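Long-range contacts in endoglucanase EG-II (Hypocrea jecorina, PDB 3QR3), which hydrolyses internal beta-1,4-glucosidic bonds of cellulose, acting through a family 5 glycosyl hydrolase domain built as a TIM barrel: residues A[102-107]-A[127-132]; A[59-64]-A[291-296]; A[220-225]-A[271-276]. One frame throughout, in Å; residues are numbered along the deposited sequence. Where two conformers were deposited one is given.

Overall arrangement
The three contacts sample one TIM barrel from its interior to its rim, and touching side chains are largely buried in all of them. Contact 2 lies closest to the centre of the chain and joins strands 59-64 and 287-296 across the barrel interior, where an arginine is held among polar groups. Contact 1 belongs to the outer layer, where strand 99-104 meets helix 122-136 mainly through apolar side-chain atoms; its strand neighbours 59-64, and Asp103 and His105 touch Pro63 and Val64 of contact 2. Contact 3 is the most peripheral, a loop leucine against helix 267-281. Its Tyr221 meets Trp293 of contact 2, whereas contacts 1 and 3 do not touch.

Contact 1: residues A[102-107]-A[127-132]; sequences VDIHNY and SLWSQL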
loop_
_atom_site.group_PDB
_atom_site.type_symbol
_atom_site.label_atom_id
_atom_site.label_comp_id
_atom_site.label_asym_id
_atom_site.label_seq_id
_atom_site.Cartn_x
_atom_site.Cartn_y
_atom_site.Cartn_z
ATOM N N VAL A 102 0.398 -0.495 6.809
ATOM C CA VAL A 102 1.616 0.265 7.049
ATOM C C VAL A 102 2.529 -0.006 5.864
ATOM O O VAL A 102 2.942 -1.141 5.641
ATOM C CB VAL A 102 2.280 -0.168 8.372
ATOM C CG1 VAL A 102 3.681 0.469 8.536
ATOM C CG2 VAL A 102 1.384 0.192 9.550
ATOM N N ASP A 103 2.802 1.024 5.073
ATOM C CA ASP A 103 3.540 0.848 3.817
ATOM C C ASP A 103 4.856 1.601 3.857
ATOM O O ASP A 103 4.870 2.832 3.930
ATOM C CB ASP A 103 2.697 1.324 2.624
ATOM C CG ASP A 103 3.545 1.788 1.442
ATOM O OD1 ASP A 103 4.472 1.054 1.041
ATOM O OD2 ASP A 103 3.273 2.886 0.899
ATOM N N ILE A 104 5.962 0.862 3.825
ATOM C CA ILE A 104 7.287 1.477 3.782
ATOM C C ILE A 104 7.583 1.850 2.331
ATOM O O ILE A 104 7.775 0.982 1.495
ATOM C CB ILE A 104 8.360 0.527 4.346
ATOM C CG1 ILE A 104 8.004 0.127 5.781
ATOM C CG2 ILE A 104 9.730 1.198 4.349
ATOM C CD1 ILE A 104 7.948 1.311 6.746
ATOM N N HIS A 105 7.590 3.146 2.031
ATOM C CA HIS A 105 7.546 3.600 0.641
ATOM C C HIS A 105 8.970 3.777 0.085
ATOM O O HIS A 105 9.372 4.886 -0.260
ATOM C CB HIS A 105 6.756 4.917 0.569
ATOM C CG HIS A 105 5.920 5.063 -0.665
ATOM N ND1 HIS A 105 4.783 4.309 -0.892
ATOM C CD2 HIS A 105 6.053 5.878 -1.737
ATOM C CE1 HIS A 105 4.255 4.656 -2.054
ATOM N NE2 HIS A 105 5.005 5.608 -2.585
ATOM N N ASN A 106 9.734 2.688 -0.008
ATOM C CA ASN A 106 11.168 2.822 -0.284
ATOM C C ASN A 106 11.783 2.108 -1.491
ATOM O O ASN A 106 12.996 2.149 -1.671
ATOM C CB ASN A 106 11.979 2.499 0.962
ATOM C CG ASN A 106 12.150 3.692 1.864
ATOM O OD1 ASN A 106 13.209 4.312 1.890
ATOM N ND2 ASN A 106 11.106 4.026 2.612
ATOM N N TYR A 107 10.961 1.456 -2.301
ATOM C CA TYR A 107 11.424 0.853 -3.545
ATOM C C TYR A 107 12.582 -0.124 -3.317
ATOM O O TYR A 107 13.461 -0.262 -4.168
ATOM C CB TYR A 107 11.817 1.954 -4.534
ATOM C CG TYR A 107 10.713 2.968 -4.738
ATOM C CD1 TYR A 107 10.600 4.073 -3.906
ATOM C CD2 TYR A 107 9.769 2.805 -5.743
ATOM C CE1 TYR A 107 9.586 4.997 -4.075
ATOM C CE2 TYR A 107 8.740 3.735 -5.922
ATOM C CZ TYR A 107 8.664 4.825 -5.082
ATOM O OH TYR A 107 7.661 5.750 -5.238
ATOM N N SER A 127 15.240 -5.215 11.323
ATOM C CA SER A 127 15.210 -4.417 12.546
ATOM C C SER A 127 14.077 -3.379 12.531
ATOM O O SER A 127 13.437 -3.127 13.554
ATOM C CB SER A 127 16.552 -3.720 12.743
ATOM O OG SER A 127 16.372 -2.418 13.248
ATOM N N LEU A 128 13.834 -2.781 11.371
ATOM C CA LEU A 128 12.720 -1.846 11.230
ATOM C C LEU A 128 11.403 -2.592 11.452
ATOM O O LEU A 128 10.582 -2.199 12.274
ATOM C CB LEU A 128 12.734 -1.202 9.844
ATOM C CG LEU A 128 11.455 -0.460 9.451
ATOM C CD1 LEU A 128 11.360 0.851 10.222
ATOM C CD2 LEU A 128 11.397 -0.224 7.931
ATOM N N TRP A 129 11.222 -3.697 10.740
ATOM C CA TRP A 129 9.967 -4.431 10.811
ATOM C C TRP A 129 9.751 -5.131 12.148
ATOM O O TRP A 129 8.620 -5.283 12.600
ATOM C CB TRP A 129 9.822 -5.392 9.629
ATOM C CG TRP A 129 9.295 -4.682 8.427
ATOM C CD1 TRP A 129 9.961 -4.417 7.261
ATOM C CD2 TRP A 129 7.997 -4.096 8.289
ATOM N NE1 TRP A 129 9.146 -3.725 6.399
ATOM C CE2 TRP A 129 7.935 -3.515 7.005
ATOM C CE3 TRP A 129 6.876 -4.015 9.124
ATOM C CZ2 TRP A 129 6.792 -2.858 6.535
ATOM C CZ3 TRP A 129 5.741 -3.357 8.654
ATOM C CH2 TRP A 129 5.712 -2.788 7.373
ATOM N N SER A 130 10.833 -5.535 12.799
ATOM C CA SER A 130 10.705 -6.192 14.094
ATOM C C SER A 130 10.101 -5.207 15.100
ATOM O O SER A 130 9.223 -5.552 15.896
ATOM C CB SER A 130 12.072 -6.698 14.565
ATOM O OG SER A 130 11.958 -7.425 15.769
ATOM N N GLN A 131 10.561 -3.962 15.043
ATOM C CA GLN A 131 10.047 -2.933 15.932
ATOM C C GLN A 131 8.589 -2.591 15.656
ATOM O O GLN A 131 7.794 -2.463 16.585
ATOM C CB GLN A 131 10.901 -1.668 15.847
ATOM C CG GLN A 131 12.315 -1.864 16.356
ATOM C CD GLN A 131 13.119 -0.602 16.221
ATOM O OE1 GLN A 131 13.013 0.299 17.047
ATOM N NE2 GLN A 131 13.917 -0.520 15.168
ATOM N N LEU A 132 8.236 -2.437 14.385
ATOM C CA LEU A 132 6.848 -2.163 14.028
ATOM C C LEU A 132 5.939 -3.315 14.460
ATOM O O LEU A 132 4.862 -3.096 14.996
ATOM C CB LEU A 132 6.723 -1.902 12.528
ATOM C CG LEU A 132 7.368 -0.592 12.078
ATOM C CD1 LEU A 132 7.427 -0.513 10.552
ATOM C CD2 LEU A 132 6.581 0.577 12.669
#
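Ile104 and Trp129 make the tightest meeting between strand 102-104 and helix 127-132: CG1 of Ile104 lies 3.3 Å from CZ2 of Trp129, and the two side chains run alongside each other in opposite senses. The isoleucine torsion explains the approach. CG1 stands anti to the carbonyl carbon (chi1 -57°), which sends the longer branch out to the helix and lets CD1 meet Leu128 CD2 tip to tip at 4.0 Å. Val102, one strand repeat earlier, touches the far end of the indole; its CG1 is 4.0 Å from Trp129 CH2. The carbonyl oxygen of Val102 approaches that same carbon at the ring edge, near the ring plane (Val102 O to Trp129 CH2, 3.7 Å). One face of the indole carries Leu132, whose CD1 sits 3.7 Å above the plane of the Trp129 ring and is offset toward its rim. The ring is further fixed by a hydrogen bond from NE1 to the carbonyl of Ile146 and by an edge-to-face meeting with Phe125. Thus the buried indole nitrogen is satisfied while the six-membered ring carbons CZ2 and CH2 meet the strand.

Strand alternation turns Val102 and Ile104 to the helix and Asp103 away from it. His105, just past the strand end, donates from ND1 to Asp103 OD2 (2.7 Å), in the imidazole plane and on the carboxylate's syn lone pair. Trp66 of helix 66-69 also packs on both Ile104 and Leu128.

The axes of strand and helix run nearly antiparallel, at 167°, 11.8 Å apart. Helix 122-136 leads on to strand 142-145, which lies parallel beside 99-104, making this the apolar packing within a beta-alpha-beta crossover of a TIM barrel.

Contact 2: residues A[59-64]-A[291-296]; sequences IFRLPV and VGWGAG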
loop_
_atom_site.group_PDB
_atom_site.type_symbol
_atom_site.label_atom_id
_atom_site.label_comp_id
_atom_site.label_asym_id
_atom_site.label_seq_id
_atom_site.Cartn_x
_atom_site.Cartn_y
_atom_site.Cartn_z
ATOM N N ILE A 59 -10.583 -0.417 4.133
ATOM C CA ILE A 59 -9.134 -0.470 4.269
ATOM C C ILE A 59 -8.487 0.851 3.850
ATOM O O ILE A 59 -8.987 1.546 2.969
ATOM C CB ILE A 59 -8.552 -1.651 3.463
ATOM C CG1 ILE A 59 -7.096 -1.927 3.863
ATOM C CG2 ILE A 59 -8.695 -1.396 1.959
ATOM C CD1 ILE A 59 -6.633 -3.338 3.560
ATOM N N PHE A 60 -7.397 1.212 4.516
ATOM C CA PHE A 60 -6.570 2.341 4.082
ATOM C C PHE A 60 -5.113 1.944 4.111
ATOM O O PHE A 60 -4.699 1.129 4.928
ATOM C CB PHE A 60 -6.828 3.581 4.942
ATOM C CG PHE A 60 -8.259 4.009 4.906
ATOM C CD1 PHE A 60 -8.761 4.658 3.799
ATOM C CD2 PHE A 60 -9.114 3.692 5.943
ATOM C CE1 PHE A 60 -10.101 5.022 3.727
ATOM C CE2 PHE A 60 -10.450 4.057 5.891
ATOM C CZ PHE A 60 -10.943 4.722 4.776
ATOM N N ARG A 61 -4.347 2.508 3.192
ATOM C CA ARG A 61 -2.921 2.270 3.135
ATOM C C ARG A 61 -2.242 3.575 3.510
ATOM O O ARG A 61 -2.626 4.646 3.019
ATOM C CB ARG A 61 -2.536 1.853 1.723
ATOM C CG ARG A 61 -1.078 1.476 1.525
ATOM C CD ARG A 61 -0.985 0.640 0.266
ATOM N NE ARG A 61 0.360 0.228 -0.133
ATOM C CZ ARG A 61 1.145 0.917 -0.952
ATOM N NH1 ARG A 61 0.762 2.109 -1.417
ATOM N NH2 ARG A 61 2.328 0.424 -1.285
ATOM N N LEU A 62 -1.243 3.486 4.385
ATOM C CA LEU A 62 -0.607 4.677 4.950
ATOM C C LEU A 62 0.882 4.684 4.635
ATOM O O LEU A 62 1.705 4.211 5.437
ATOM C CB LEU A 62 -0.825 4.722 6.464
ATOM C CG LEU A 62 -2.258 4.527 6.987
ATOM C CD1 LEU A 62 -2.299 4.655 8.513
ATOM C CD2 LEU A 62 -3.220 5.525 6.358
ATOM N N PRO A 63 1.237 5.214 3.458
ATOM C CA PRO A 63 2.624 5.247 2.995
ATOM C C PRO A 63 3.479 6.096 3.904
ATOM O O PRO A 63 3.050 7.180 4.299
ATOM C CB PRO A 63 2.522 5.931 1.627
ATOM C CG PRO A 63 1.131 5.770 1.215
ATOM C CD PRO A 63 0.320 5.803 2.474
ATOM N N VAL A 64 4.676 5.614 4.225
ATOM C CA VAL A 64 5.606 6.399 5.028
ATOM C C VAL A 64 7.039 6.037 4.673
ATOM O O VAL A 64 7.341 4.884 4.334
ATOM C CB VAL A 64 5.362 6.218 6.540
ATOM C CG1 VAL A 64 5.433 4.750 6.909
ATOM C CG2 VAL A 64 6.389 7.044 7.349
ATOM N N VAL A 291 -7.036 -0.826 -3.513
ATOM C CA VAL A 291 -6.778 0.440 -2.828
ATOM C C VAL A 291 -6.390 1.526 -3.832
ATOM O O VAL A 291 -5.389 1.407 -4.527
ATOM C CB VAL A 291 -5.649 0.298 -1.780
ATOM C CG1 VAL A 291 -5.577 1.542 -0.898
ATOM C CG2 VAL A 291 -5.864 -0.949 -0.920
ATOM N N GLY A 292 -7.181 2.586 -3.902
ATOM C CA GLY A 292 -6.956 3.634 -4.884
ATOM C C GLY A 292 -5.800 4.540 -4.506
ATOM O O GLY A 292 -5.504 4.705 -3.322
ATOM N N TRP A 293 -5.140 5.106 -5.516
ATOM C CA TRP A 293 -4.098 6.126 -5.328
ATOM C C TRP A 293 -4.517 7.409 -6.060
ATOM O O TRP A 293 -4.745 7.378 -7.269
ATOM C CB TRP A 293 -2.752 5.635 -5.889
ATOM C CG TRP A 293 -1.612 6.615 -5.660
ATOM C CD1 TRP A 293 -1.273 7.679 -6.452
ATOM C CD2 TRP A 293 -0.681 6.619 -4.565
ATOM N NE1 TRP A 293 -0.194 8.346 -5.916
ATOM C CE2 TRP A 293 0.190 7.718 -4.759
ATOM C CE3 TRP A 293 -0.504 5.809 -3.436
ATOM C CZ2 TRP A 293 1.225 8.024 -3.869
ATOM C CZ3 TRP A 293 0.532 6.103 -2.560
ATOM C CH2 TRP A 293 1.381 7.209 -2.778
ATOM N N GLY A 294 -4.620 8.536 -5.352
ATOM C CA GLY A 294 -4.302 8.637 -3.937
ATOM C C GLY A 294 -4.986 9.841 -3.304
ATOM O O GLY A 294 -5.301 10.823 -3.983
ATOM N N ALA A 295 -5.239 9.758 -2.001
ATOM C CA ALA A 295 -5.839 10.866 -1.260
ATOM C C ALA A 295 -4.863 11.304 -0.161
ATOM O O ALA A 295 -3.648 11.208 -0.341
ATOM C CB ALA A 295 -7.201 10.457 -0.676
ATOM N N GLY A 296 -5.380 11.760 0.975
ATOM C CA GLY A 296 -4.517 12.250 2.034
ATOM C C GLY A 296 -4.062 13.659 1.674
ATOM O O GLY A 296 -4.894 14.545 1.471
#
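Arg61 and Trp293 both set their CG atoms anti to the backbone N (chi1 -176° and -177°), and these two torsions bring the guanidinium and the indole together. From CG to NE the arginine chain is extended, placing NH1 4.2 Å from Trp293 CZ3. This carbon lies at the edge of the guanidinium, near its plane, while the two planes are inclined by 65°, an arrangement unlike a flat cation-pi stack. Pro63 supplies a second neighbour to the same corner of the indole, its CG lying 3.8 Å from Trp293 CZ3.

Toward the N-terminal end of strand 59-64 the contact is apolar. The gamma methyls of Val291 divide between two residues: CG1 packs on Arg61 CB at 4.0 Å, and CG2 meets Ile59 CG2 at 4.1 Å, the latter side chains lying roughly perpendicular. The aliphatic root of Arg61 therefore shares the valine's company while its charged end is bound elsewhere. NH1 forms a salt bridge with Glu260 and a hydrogen bond to Asn9, and NH2 bonds to Asn148; together they probably hold the guanidinium in a fixed rotation. Trp293 NE1 bonds to Tyr302 OH, and the peptide between Trp293 and Gly294 is cis, as in many relatives of this enzyme clan, where such a tryptophan lies at the substrate cleft.

Strand 5-11 lies between strands 59-64 and 287-296 in the sheet, and these side chains meet over its inner face. On the outer side of the barrel wall, Phe60 packs against helix 44-55.

Contact 3: residues A[220-225]-A[271-276]; sequences KYLDSD and QDMCQQ
Leu222 presses both its methyl groups onto helix 271-276. CD2 lies along the helix backbone, 3.6 Å from Met273 N, and touches Asp272 CB at 3.9 Å. CD1 turns to the other side chains, meeting Met273 CE at 3.9 Å and resting beside the terminal amide group of Gln276. The methionine chain is bent at chi2 and chi3 (64° and 72°), which folds CE round to the leucine, and the two side chains stand nearly square to each other. An alanine here would remove both methyl groups, and would probably open a gap beside the Asp272-Met273 backbone and take one packing partner from Met273 CE.

The next shell holds the leucine in place. Cys233 and Asn237 of the loop and Thr261 of strand 256-261 also touch it, and its backbone is hydrogen-bonded to Thr234. One residue on, the carboxylate of Asp223 gathers the loop through bonds to Gly228, Thr229 and His230.

Two disulfides brace the surroundings: Cys233-Cys269 ties the loop to helix 267-281, and Cys274-Cys324 links that helix to 319-325, whose Leu320 also touches Met273. Segment 220-225 leaves strand 214-219 on its way to helix 238-251, from which Phe242 packs on Lys220 and Gln276. Helix 267-281 follows strand 256-261, the sheet neighbour of 214-219, and the contact thus joins the loop after strand 214-219 to the helix that follows the neighbouring strand.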
loop_
_atom_site.group_PDB
_atom_site.type_symbol
_atom_site.label_atom_id
_atom_site.label_comp_id
_atom_site.label_asym_id
_atom_site.label_seq_id
_atom_site.Cartn_x
_atom_site.Cartn_y
_atom_site.Cartn_z
ATOM N N LYS A 220 -1.157 -1.811 -10.133
ATOM C CA LYS A 220 -1.402 -1.714 -11.568
ATOM C C LYS A 220 -2.107 -0.416 -11.903
ATOM O O LYS A 220 -3.133 -0.086 -11.305
ATOM C CB LYS A 220 -2.232 -2.902 -12.078
ATOM C CG LYS A 220 -2.097 -3.152 -13.584
ATOM C CD LYS A 220 -0.643 -3.453 -13.981
ATOM C CE LYS A 220 -0.493 -3.655 -15.486
ATOM N NZ LYS A 220 -0.815 -2.417 -16.277
ATOM N N TYR A 221 -1.548 0.318 -12.859
ATOM C CA TYR A 221 -2.165 1.543 -13.343
ATOM C C TYR A 221 -2.793 1.331 -14.713
ATOM O O TYR A 221 -2.660 0.263 -15.318
ATOM C CB TYR A 221 -1.165 2.718 -13.320
ATOM C CG TYR A 221 -0.901 3.136 -11.899
ATOM C CD1 TYR A 221 -1.818 3.919 -11.211
ATOM C CD2 TYR A 221 0.217 2.689 -11.220
ATOM C CE1 TYR A 221 -1.606 4.280 -9.896
ATOM C CE2 TYR A 221 0.435 3.041 -9.905
ATOM C CZ TYR A 221 -0.479 3.832 -9.250
ATOM O OH TYR A 221 -0.274 4.186 -7.942
ATOM N N LEU A 222 -3.518 2.335 -15.181
ATOM C CA LEU A 222 -4.384 2.138 -16.336
ATOM C C LEU A 222 -3.992 3.015 -17.515
ATOM O O LEU A 222 -4.638 2.973 -18.559
ATOM C CB LEU A 222 -5.854 2.363 -15.959
ATOM C CG LEU A 222 -6.533 1.257 -15.129
ATOM C CD1 LEU A 222 -5.946 1.156 -13.715
ATOM C CD2 LEU A 222 -8.039 1.488 -15.062
ATOM N N ASP A 223 -2.931 3.797 -17.356
ATOM C CA ASP A 223 -2.460 4.625 -18.456
ATOM C C ASP A 223 -1.515 3.851 -19.376
ATOM O O ASP A 223 -1.136 2.715 -19.081
ATOM C CB ASP A 223 -1.853 5.950 -17.968
ATOM C CG ASP A 223 -0.716 5.762 -16.977
ATOM O OD1 ASP A 223 -0.512 4.627 -16.492
ATOM O OD2 ASP A 223 -0.022 6.768 -16.681
ATOM N N SER A 224 -1.153 4.473 -20.494
ATOM C CA SER A 224 -0.413 3.803 -21.567
ATOM C C SER A 224 0.913 3.143 -21.159
ATOM O O SER A 224 1.314 2.140 -21.755
ATOM C CB SER A 224 -0.186 4.774 -22.734
ATOM O OG SER A 224 0.438 5.967 -22.289
ATOM N N ASP A 225 1.596 3.692 -20.155
ATOM C CA ASP A 225 2.879 3.128 -19.724
ATOM C C ASP A 225 2.861 2.576 -18.294
ATOM O O ASP A 225 3.912 2.390 -17.682
ATOM C CB ASP A 225 3.989 4.167 -19.853
ATOM C CG ASP A 225 3.741 5.388 -18.994
ATOM O OD1 ASP A 225 2.665 5.458 -18.360
ATOM O OD2 ASP A 225 4.616 6.280 -18.958
ATOM N N GLN A 271 -14.708 4.579 -17.188
ATOM C CA GLN A 271 -15.048 3.336 -17.870
ATOM C C GLN A 271 -14.071 2.210 -17.534
ATOM O O GLN A 271 -14.492 1.144 -17.086
ATOM C CB GLN A 271 -15.154 3.520 -19.389
ATOM C CG GLN A 271 -15.384 2.195 -20.126
ATOM C CD GLN A 271 -15.737 2.370 -21.595
ATOM O OE1 GLN A 271 -15.616 1.435 -22.389
ATOM N NE2 GLN A 271 -16.175 3.567 -21.960
ATOM N N ASP A 272 -12.773 2.445 -17.731
ATOM C CA ASP A 272 -11.763 1.404 -17.533
ATOM C C ASP A 272 -11.594 0.964 -16.082
ATOM O O ASP A 272 -11.421 -0.223 -15.801
ATOM C CB ASP A 272 -10.412 1.832 -18.115
ATOM C CG ASP A 272 -10.420 1.889 -19.635
ATOM O OD1 ASP A 272 -11.442 1.503 -20.243
ATOM O OD2 ASP A 272 -9.403 2.321 -20.224
ATOM N N MET A 273 -11.632 1.911 -15.156
ATOM C CA MET A 273 -11.480 1.561 -13.752
ATOM C C MET A 273 -12.665 0.745 -13.273
ATOM O O MET A 273 -12.511 -0.167 -12.463
ATOM C CB MET A 273 -11.319 2.797 -12.876
ATOM C CG MET A 273 -11.227 2.469 -11.390
ATOM S SD MET A 273 -9.760 1.482 -10.994
ATOM C CE MET A 273 -8.451 2.695 -11.179
ATOM N N CYS A 274 -13.855 1.072 -13.765
ATOM C CA CYS A 274 -15.028 0.349 -13.319
ATOM C C CYS A 274 -15.004 -1.082 -13.861
ATOM O O CYS A 274 -15.385 -2.005 -13.162
ATOM C CB CYS A 274 -16.321 1.097 -13.663
ATOM S SG CYS A 274 -16.612 2.542 -12.561
ATOM N N GLN A 275 -14.533 -1.258 -15.092
ATOM C CA GLN A 275 -14.331 -2.596 -15.646
ATOM C C GLN A 275 -13.307 -3.371 -14.826
ATOM O O GLN A 275 -13.505 -4.541 -14.529
ATOM C CB GLN A 275 -13.891 -2.520 -17.112
ATOM C CG GLN A 275 -14.999 -2.014 -18.022
ATOM C CD GLN A 275 -14.543 -1.761 -19.441
ATOM O OE1 GLN A 275 -13.352 -1.813 -19.749
ATOM N NE2 GLN A 275 -15.496 -1.472 -20.318
ATOM N N GLN A 276 -12.219 -2.706 -14.448
ATOM C CA GLN A 276 -11.177 -3.357 -13.675
ATOM C C GLN A 276 -11.724 -3.833 -12.335
ATOM O O GLN A 276 -11.544 -4.990 -11.951
ATOM C CB GLN A 276 -9.991 -2.412 -13.441
ATOM C CG GLN A 276 -8.801 -3.126 -12.784
ATOM C CD GLN A 276 -7.683 -2.174 -12.414
ATOM O OE1 GLN A 276 -7.757 -1.466 -11.407
ATOM N NE2 GLN A 276 -6.638 -2.155 -13.222
#